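Local coordinates for diaminopimelate decarboxylase (PDB 7JPJ), which probably decarboxylates diaminopimelate to lysine with pyridoxal 5'-phosphate as cofactor, working as a dimer, at residues Ala46-Tyr51 / Asp251-Gly256; Ile99-Gln104 / Val118-Cys123; Asn305-Leu310 / Ser349-Gly354. One frame throughout, in Å; residues are numbered along the deposited sequence.

Contacts 1 and 2 both belong to the pyridoxal-binding alpha/beta barrel, their centres about 24 Å apart. Contact 2 pairs the neighbouring strands 99-101 and 119-122 of the parallel sheet. Contact 1 lies outside that sheet, where the loop after helix 34-45 meets the start of helix 252-270. Along the chain contact 2 is nested inside the long excursion closed by contact 1. Contact 3 follows both, in the mixed sheet that contains strands 308-312 and 347-353; its centre is about 45 Å from that of contact 2, on the opposite side of the chain's centre. Gln104, in the loop after strand 99-101, and Phe309 of strand 308-312 each touch the second subunit, so contacts 2 and 3 both border the dimer interface.

Contact 1: Ala46-Tyr51 / Asp251-Gly256; sequences AFPNAY and DLQKIG
The Phe47 side chain lies nearly perpendicular to that of Leu252 in the packed part of the contact, with CE2 of the Phe47 ring 3.9 Å from Leu252 CD2 and the neighbouring CD2 of the ring against Leu252 CB. Leu252 O stands over one face of the ring, displaced toward its rim. With CG anti to the backbone N (chi1 -162°), the Phe47 ring swings in toward the helix, and its CE1 comes to 3.8 Å from Gly256 CA. Pro48 continues this surface one residue on: its CD lies 3.3 Å from Leu252 O and its CB 3.5 Å from Gly256 C, the pyrrolidine ring lying against the bare backbone of the glycine. Replacing Phe47 by an alanine would probably open a gap between the loop and the first turn of the helix, beside Leu252 and Gly256, and leave Met276 and Ile278 of strand 275-278 without their aromatic cover.

The outer side is polar and exposed. There Gln253, bent at chi2, turns its amide back so that NE2 donates to Ala46 O at 2.7 Å, coming from above the carbonyl plane, while OE1 lies near Pro48 CG. Asp251 caps the helix with a weak bond from Gln253 N to its OD1, and its OD2 forms a salt bridge with Lys254 NZ at 2.9 Å. The join is typical of the outer layer of a TIM-type alpha/beta barrel: the loop running from helix 34-45 into strand 53-58 packs on the first turn of helix 252-270, which leads to strand 275-278, the partner of strand 53-58 in the barrel sheet.

Contact 2: Ile99-Gln104 / Val118-Cys123; sequences ISLSTQ and VKLNAC
Asn121 carries the flat group of the contact, a carboxamide that meets Ser102 through one branch: ND2 gives a weak hydrogen bond to Ser102 OG at 3.4 Å. Its other branch, OD1, accepts the stronger bond from Arg199 NE, so the two ends of the amide have different partners and its rotation is probably fixed. With CG beside the backbone N (chi1 -69°), the amide is carried toward the serine.

The backbones run parallel, 25° apart in direction, and are laced by three bonds: Lys119 N to Ile99 O at 3.3 Å, Leu101 N to Lys119 O at 2.9 Å and Asn121 N to Leu101 O at 3.0 Å. Lys119 and Leu101 thus each use both N and O. The two strands and the intervening helix 110-116 form a beta-alpha-beta unit of the TIM-type barrel. On its helix-covered face Leu101 and Leu120 run alongside one another in the same direction, with Leu101 CD2 3.9 Å from Leu120 CD1; Val86 of helix 83-91 packs on Leu101 there. The opposite face, bearing Ser100 and Lys119, is more polar: Ser100 touches Asp79, and Lys119 touches Arg199.

Past the paired strands, Cys123 approaches the other segment, its SG 4.1 Å from Ser102 CB and its CB 3.7 Å from Thr103 O, which also accepts from Gln127 NE2. Thr103 OG1 is hydrogen-bonded to Ser81 O. The side chain of Ser102 comes to about 8 Å from that of Lys60, the predicted attachment point of the cofactor, which is not attached here.

Contact 3: Asn305-Leu310 / Ser349-Gly354; sequences NSHTFL and SVVVVG
Phe309 overlaps two valines of the adjoining strand: Val353 CG1 meets its ring at the edge, 3.8 Å from CD2, and Val351 CG1 comes obliquely to 4.0 Å from the same atom. Phe309 and Val351 extend together from one face of the sheet. The other branch of Val351, CG2, takes up His307, whose CD2 is 3.5 Å away. On the opposite face Leu310 crosses Val350, with CD1 3.7 Å from Val350 CG2. That methyl sits between the backbone N and the carbonyl carbon of its own residue, while CG1 (chi1 -59°) turns to Thr308 CG2.

Three nearly straight hydrogen bonds hold the parallel strands in register: Val351 N to Thr308 O at 2.8 Å, Leu310 N to Val351 O at 2.7 Å and Val353 N to Leu310 O at 2.9 Å. Leu310 and Val351 each use both backbone groups.

Both strands belong to the mixed sheet of the beta-rich second domain, as in other fold-type III PLP decarboxylases. Strand 308-312 lies between strand 289-300, its antiparallel neighbour, and strand 347-353, which pairs in turn with strand 373-379; Pro170, Ser171 and Ser173 of the second subunit pack on His307, Phe309 and Val353 respectively.

Contact 1: Ala46-Tyr51 / Asp251-Gly256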
loop_
_atom_site.group_PDB
_atom_site.type_symbol
_atom_site.label_atom_id
_atom_site.label_comp_id
_atom_site.label_asym_id
_atom_site.label_seq_id
_atom_site.Cartn_x
_atom_site.Cartn_y
_atom_site.Cartn_z
ATOM N N ALA A 46 -9.989 30.006 9.810
ATOM C CA ALA A 46 -11.150 30.614 10.441
ATOM C C ALA A 46 -11.683 29.782 11.602
ATOM O O ALA A 46 -12.820 29.992 12.038
ATOM C CB ALA A 46 -12.247 30.844 9.403
ATOM N N PHE A 47 -10.888 28.840 12.102
ATOM C CA PHE A 47 -11.318 27.991 13.204
ATOM C C PHE A 47 -11.537 28.835 14.457
ATOM O O PHE A 47 -10.682 29.666 14.795
ATOM C CB PHE A 47 -10.272 26.907 13.470
ATOM C CG PHE A 47 -10.788 25.738 14.262
ATOM C CD1 PHE A 47 -10.808 25.777 15.647
ATOM C CD2 PHE A 47 -11.236 24.595 13.622
ATOM C CE1 PHE A 47 -11.278 24.701 16.380
ATOM C CE2 PHE A 47 -11.705 23.514 14.348
ATOM C CZ PHE A 47 -11.726 23.569 15.729
ATOM N N PRO A 48 -12.655 28.663 15.160
ATOM C CA PRO A 48 -12.894 29.457 16.374
ATOM C C PRO A 48 -11.842 29.174 17.440
ATOM O O PRO A 48 -11.583 28.021 17.793
ATOM C CB PRO A 48 -14.290 29.007 16.820
ATOM C CG PRO A 48 -14.918 28.427 15.590
ATOM C CD PRO A 48 -13.799 27.802 14.825
ATOM N N ASN A 49 -11.232 30.243 17.950
ATOM C CA ASN A 49 -10.206 30.136 18.978
ATOM C C ASN A 49 -10.411 31.234 20.010
ATOM O O ASN A 49 -10.965 32.295 19.710
ATOM C CB ASN A 49 -8.790 30.225 18.387
ATOM C CG ASN A 49 -8.503 31.566 17.750
ATOM O OD1 ASN A 49 -7.739 32.365 18.286
ATOM N ND2 ASN A 49 -9.107 31.817 16.593
ATOM N N ALA A 50 -9.955 30.971 21.234
ATOM C CA ALA A 50 -10.131 31.919 22.325
ATOM C C ALA A 50 -8.960 32.891 22.436
ATOM O O ALA A 50 -9.166 34.108 22.503
ATOM C CB ALA A 50 -10.325 31.173 23.648
ATOM N N TYR A 51 -7.729 32.376 22.443
ATOM C CA TYR A 51 -6.551 33.196 22.697
ATOM C C TYR A 51 -5.454 32.954 21.666
ATOM O O TYR A 51 -4.270 33.155 21.958
ATOM C CB TYR A 51 -6.019 32.948 24.108
ATOM C CG TYR A 51 -7.099 32.980 25.164
ATOM C CD1 TYR A 51 -7.681 34.181 25.548
ATOM C CD2 TYR A 51 -7.540 31.813 25.774
ATOM C CE1 TYR A 51 -8.672 34.221 26.507
ATOM C CE2 TYR A 51 -8.532 31.843 26.740
ATOM C CZ TYR A 51 -9.093 33.052 27.101
ATOM O OH TYR A 51 -10.080 33.100 28.057
ATOM N N ASP A 251 -18.291 20.643 10.298
ATOM C CA ASP A 251 -18.442 22.095 10.288
ATOM C C ASP A 251 -17.504 22.673 11.343
ATOM O O ASP A 251 -17.766 22.558 12.545
ATOM C CB ASP A 251 -19.892 22.492 10.554
ATOM C CG ASP A 251 -20.206 23.911 10.101
ATOM O OD1 ASP A 251 -19.270 24.731 9.988
ATOM O OD2 ASP A 251 -21.395 24.206 9.857
ATOM N N LEU A 252 -16.410 23.292 10.892
ATOM C CA LEU A 252 -15.404 23.792 11.824
ATOM C C LEU A 252 -15.941 24.921 12.695
ATOM O O LEU A 252 -15.456 25.119 13.815
ATOM C CB LEU A 252 -14.166 24.258 11.059
ATOM C CG LEU A 252 -13.439 23.171 10.268
ATOM C CD1 LEU A 252 -12.116 23.690 9.728
ATOM C CD2 LEU A 252 -13.226 21.941 11.134
ATOM N N GLN A 253 -16.933 25.668 12.209
ATOM C CA GLN A 253 -17.512 26.728 13.027
ATOM C C GLN A 253 -18.395 26.157 14.130
ATOM O O GLN A 253 -18.440 26.701 15.240
ATOM C CB GLN A 253 -18.304 27.697 12.150
ATOM C CG GLN A 253 -17.470 28.402 11.092
ATOM C CD GLN A 253 -16.396 29.288 11.692
ATOM O OE1 GLN A 253 -16.573 29.864 12.768
ATOM N NE2 GLN A 253 -15.270 29.405 10.995
ATOM N N LYS A 254 -19.099 25.058 13.850
ATOM C CA LYS A 254 -20.023 24.501 14.833
ATOM C C LYS A 254 -19.291 23.755 15.942
ATOM O O LYS A 254 -19.672 23.860 17.113
ATOM C CB LYS A 254 -21.034 23.583 14.143
ATOM C CG LYS A 254 -22.085 24.338 13.359
ATOM C CD LYS A 254 -23.032 23.409 12.624
ATOM C CE LYS A 254 -24.149 24.207 11.966
ATOM N NZ LYS A 254 -23.608 25.427 11.300
ATOM N N ILE A 255 -18.251 22.991 15.601
ATOM C CA ILE A 255 -17.495 22.289 16.633
ATOM C C ILE A 255 -16.414 23.167 17.245
ATOM O O ILE A 255 -15.896 22.844 18.321
ATOM C CB ILE A 255 -16.857 21.000 16.087
ATOM C CG1 ILE A 255 -15.717 21.335 15.125
ATOM C CG2 ILE A 255 -17.907 20.126 15.410
ATOM C CD1 ILE A 255 -14.692 20.238 14.988
ATOM N N GLY A 256 -16.066 24.272 16.594
ATOM C CA GLY A 256 -15.005 25.135 17.069
ATOM C C GLY A 256 -15.375 25.990 18.264
ATOM O O GLY A 256 -14.545 26.205 19.150
#

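Contact 2: Ile99-Gln104 / Val118-Cys123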
loop_
_atom_site.group_PDB
_atom_site.type_symbol
_atom_site.label_atom_id
_atom_site.label_comp_id
_atom_site.label_asym_id
_atom_site.label_seq_id
_atom_site.Cartn_x
_atom_site.Cartn_y
_atom_site.Cartn_z
ATOM N N ILE A 99 7.840 23.902 11.877
ATOM C CA ILE A 99 7.684 22.454 11.848
ATOM C C ILE A 99 7.644 21.940 13.279
ATOM O O ILE A 99 8.457 22.352 14.115
ATOM C CB ILE A 99 8.818 21.779 11.056
ATOM C CG1 ILE A 99 8.989 22.446 9.690
ATOM C CG2 ILE A 99 8.547 20.291 10.901
ATOM C CD1 ILE A 99 10.154 21.905 8.886
ATOM N N SER A 100 6.696 21.050 13.560
ATOM C CA SER A 100 6.664 20.290 14.800
ATOM C C SER A 100 6.748 18.808 14.462
ATOM O O SER A 100 6.160 18.354 13.475
ATOM C CB SER A 100 5.398 20.588 15.615
ATOM O OG SER A 100 4.255 19.996 15.027
ATOM N N LEU A 101 7.484 18.055 15.277
ATOM C CA LEU A 101 7.773 16.648 15.005
ATOM C C LEU A 101 7.050 15.766 16.019
ATOM O O LEU A 101 7.357 15.801 17.216
ATOM C CB LEU A 101 9.278 16.389 15.038
ATOM C CG LEU A 101 9.735 14.930 15.006
ATOM C CD1 LEU A 101 9.261 14.234 13.737
ATOM C CD2 LEU A 101 11.247 14.842 15.135
ATOM N N SER A 102 6.093 14.979 15.533
ATOM C CA SER A 102 5.410 13.957 16.320
ATOM C C SER A 102 5.550 12.642 15.565
ATOM O O SER A 102 4.896 12.443 14.536
ATOM C CB SER A 102 3.939 14.309 16.543
ATOM O OG SER A 102 3.760 15.708 16.689
ATOM N N THR A 103 6.399 11.749 16.069
ATOM C CA THR A 103 6.789 10.566 15.321
ATOM C C THR A 103 6.756 9.339 16.220
ATOM O O THR A 103 6.922 9.434 17.438
ATOM C CB THR A 103 8.193 10.738 14.711
ATOM O OG1 THR A 103 8.548 9.567 13.967
ATOM C CG2 THR A 103 9.232 10.981 15.798
ATOM N N GLN A 104 6.524 8.180 15.599
ATOM C CA GLN A 104 6.676 6.902 16.279
ATOM C C GLN A 104 8.133 6.482 16.398
ATOM O O GLN A 104 8.462 5.666 17.263
ATOM C CB GLN A 104 5.900 5.807 15.540
ATOM C CG GLN A 104 4.388 5.891 15.681
ATOM C CD GLN A 104 3.893 5.336 17.003
ATOM O OE1 GLN A 104 4.000 5.988 18.039
ATOM N NE2 GLN A 104 3.347 4.127 16.973
ATOM N N VAL A 118 13.367 23.247 15.193
ATOM C CA VAL A 118 12.254 22.309 15.095
ATOM C C VAL A 118 11.744 21.996 16.494
ATOM O O VAL A 118 12.512 21.583 17.371
ATOM C CB VAL A 118 12.681 21.029 14.361
ATOM C CG1 VAL A 118 11.595 19.970 14.463
ATOM C CG2 VAL A 118 13.005 21.336 12.906
ATOM N N LYS A 119 10.446 22.193 16.706
ATOM C CA LYS A 119 9.824 21.884 17.987
ATOM C C LYS A 119 9.477 20.402 18.049
ATOM O O LYS A 119 8.853 19.864 17.129
ATOM C CB LYS A 119 8.570 22.735 18.185
ATOM C CG LYS A 119 8.803 24.231 18.013
ATOM C CD LYS A 119 7.557 25.025 18.352
ATOM C CE LYS A 119 7.827 26.522 18.332
ATOM N NZ LYS A 119 8.155 27.020 16.970
ATOM N N LEU A 120 9.884 19.743 19.129
ATOM C CA LEU A 120 9.671 18.311 19.291
ATOM C C LEU A 120 8.540 18.052 20.276
ATOM O O LEU A 120 8.514 18.626 21.369
ATOM C CB LEU A 120 10.946 17.617 19.773
ATOM C CG LEU A 120 10.761 16.138 20.129
ATOM C CD1 LEU A 120 10.402 15.327 18.891
ATOM C CD2 LEU A 120 11.997 15.572 20.807
ATOM N N ASN A 121 7.609 17.187 19.883
ATOM C CA ASN A 121 6.584 16.667 20.781
ATOM C C ASN A 121 6.993 15.251 21.167
ATOM O O ASN A 121 6.941 14.337 20.339
ATOM C CB ASN A 121 5.207 16.684 20.121
ATOM C CG ASN A 121 4.671 18.089 19.917
ATOM O OD1 ASN A 121 5.078 19.030 20.603
ATOM N ND2 ASN A 121 3.753 18.240 18.969
ATOM N N ALA A 122 7.417 15.076 22.417
ATOM C CA ALA A 122 7.820 13.764 22.906
ATOM C C ALA A 122 6.611 12.837 22.946
ATOM O O ALA A 122 5.594 13.156 23.572
ATOM C CB ALA A 122 8.453 13.887 24.289
ATOM N N CYS A 123 6.718 11.688 22.282
ATOM C CA CYS A 123 5.593 10.777 22.132
ATOM C C CYS A 123 5.716 9.513 22.971
ATOM O O CYS A 123 4.801 8.684 22.949
ATOM C CB CYS A 123 5.415 10.407 20.656
ATOM S SG CYS A 123 4.947 11.815 19.610
#

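Contact 3: Asn305-Leu310 / Ser349-Gly354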
loop_
_atom_site.group_PDB
_atom_site.type_symbol
_atom_site.label_atom_id
_atom_site.label_comp_id
_atom_site.label_asym_id
_atom_site.label_seq_id
_atom_site.Cartn_x
_atom_site.Cartn_y
_atom_site.Cartn_z
ATOM N N ASN A 305 -24.854 -13.031 -11.107
ATOM C CA ASN A 305 -23.784 -12.208 -10.537
ATOM C C ASN A 305 -22.836 -11.678 -11.609
ATOM O O ASN A 305 -21.643 -11.491 -11.359
ATOM C CB ASN A 305 -22.996 -12.969 -9.466
ATOM C CG ASN A 305 -23.893 -13.721 -8.505
ATOM O OD1 ASN A 305 -24.899 -14.307 -8.905
ATOM N ND2 ASN A 305 -23.529 -13.713 -7.226
ATOM N N SER A 306 -23.355 -11.431 -12.806
ATOM C CA SER A 306 -22.530 -10.894 -13.874
ATOM C C SER A 306 -22.453 -9.374 -13.778
ATOM O O SER A 306 -23.319 -8.712 -13.200
ATOM C CB SER A 306 -23.075 -11.307 -15.238
ATOM O OG SER A 306 -24.406 -10.859 -15.424
ATOM N N HIS A 307 -21.392 -8.822 -14.356
ATOM C CA HIS A 307 -21.124 -7.398 -14.267
ATOM C C HIS A 307 -20.556 -6.904 -15.587
ATOM O O HIS A 307 -20.161 -7.686 -16.457
ATOM C CB HIS A 307 -20.148 -7.077 -13.127
ATOM C CG HIS A 307 -20.662 -7.434 -11.769
ATOM N ND1 HIS A 307 -20.752 -8.735 -11.323
ATOM C CD2 HIS A 307 -21.110 -6.657 -10.754
ATOM C CE1 HIS A 307 -21.239 -8.745 -10.096
ATOM N NE2 HIS A 307 -21.464 -7.497 -9.726
ATOM N N THR A 308 -20.529 -5.583 -15.726
ATOM C CA THR A 308 -19.756 -4.904 -16.754
ATOM C C THR A 308 -18.582 -4.216 -16.072
ATOM O O THR A 308 -18.774 -3.463 -15.114
ATOM C CB THR A 308 -20.610 -3.890 -17.517
ATOM O OG1 THR A 308 -21.481 -4.585 -18.418
ATOM C CG2 THR A 308 -19.731 -2.933 -18.309
ATOM N N PHE A 309 -17.373 -4.495 -16.552
ATOM C CA PHE A 309 -16.147 -4.041 -15.909
ATOM C C PHE A 309 -15.482 -2.957 -16.746
ATOM O O PHE A 309 -15.265 -3.140 -17.949
ATOM C CB PHE A 309 -15.172 -5.203 -15.703
ATOM C CG PHE A 309 -15.688 -6.280 -14.791
ATOM C CD1 PHE A 309 -16.509 -7.284 -15.274
ATOM C CD2 PHE A 309 -15.338 -6.297 -13.450
ATOM C CE1 PHE A 309 -16.977 -8.278 -14.434
ATOM C CE2 PHE A 309 -15.804 -7.290 -12.609
ATOM C CZ PHE A 309 -16.624 -8.280 -13.100
ATOM N N LEU A 310 -15.155 -1.838 -16.103
ATOM C CA LEU A 310 -14.317 -0.802 -16.689
ATOM C C LEU A 310 -12.905 -0.958 -16.137
ATOM O O LEU A 310 -12.691 -0.831 -14.927
ATOM C CB LEU A 310 -14.857 0.591 -16.374
ATOM C CG LEU A 310 -16.187 1.026 -16.992
ATOM C CD1 LEU A 310 -16.417 2.495 -16.708
ATOM C CD2 LEU A 310 -16.210 0.761 -18.486
ATOM N N SER A 349 -24.557 1.088 -15.341
ATOM C CA SER A 349 -23.995 0.579 -14.096
ATOM C C SER A 349 -22.817 -0.340 -14.394
ATOM O O SER A 349 -22.946 -1.300 -15.159
ATOM C CB SER A 349 -25.052 -0.175 -13.292
ATOM O OG SER A 349 -25.987 0.713 -12.718
ATOM N N VAL A 350 -21.668 -0.049 -13.784
ATOM C CA VAL A 350 -20.430 -0.766 -14.059
ATOM C C VAL A 350 -19.678 -1.004 -12.755
ATOM O O VAL A 350 -19.999 -0.442 -11.706
ATOM C CB VAL A 350 -19.522 -0.009 -15.054
ATOM C CG1 VAL A 350 -20.237 0.215 -16.384
ATOM C CG2 VAL A 350 -19.053 1.306 -14.450
ATOM N N VAL A 351 -18.669 -1.866 -12.845
ATOM C CA VAL A 351 -17.662 -2.057 -11.810
ATOM C C VAL A 351 -16.339 -1.563 -12.372
ATOM O O VAL A 351 -16.022 -1.818 -13.540
ATOM C CB VAL A 351 -17.565 -3.536 -11.381
ATOM C CG1 VAL A 351 -16.372 -3.758 -10.469
ATOM C CG2 VAL A 351 -18.846 -3.978 -10.701
ATOM N N VAL A 352 -15.576 -0.842 -11.555
ATOM C CA VAL A 352 -14.310 -0.249 -11.975
ATOM C C VAL A 352 -13.172 -1.039 -11.343
ATOM O O VAL A 352 -13.119 -1.190 -10.116
ATOM C CB VAL A 352 -14.229 1.238 -11.597
ATOM C CG1 VAL A 352 -12.961 1.860 -12.163
ATOM C CG2 VAL A 352 -15.461 1.975 -12.101
ATOM N N VAL A 353 -12.260 -1.539 -12.176
ATOM C CA VAL A 353 -11.125 -2.322 -11.708
ATOM C C VAL A 353 -9.833 -1.636 -12.133
ATOM O O VAL A 353 -9.795 -0.834 -13.071
ATOM C CB VAL A 353 -11.156 -3.776 -12.223
ATOM C CG1 VAL A 353 -12.439 -4.474 -11.789
ATOM C CG2 VAL A 353 -10.995 -3.811 -13.734
ATOM N N GLY A 354 -8.752 -1.977 -11.421
ATOM C CA GLY A 354 -7.450 -1.416 -11.706
ATOM C C GLY A 354 -6.631 -2.267 -12.664
ATOM O O GLY A 354 -6.989 -3.392 -13.007
#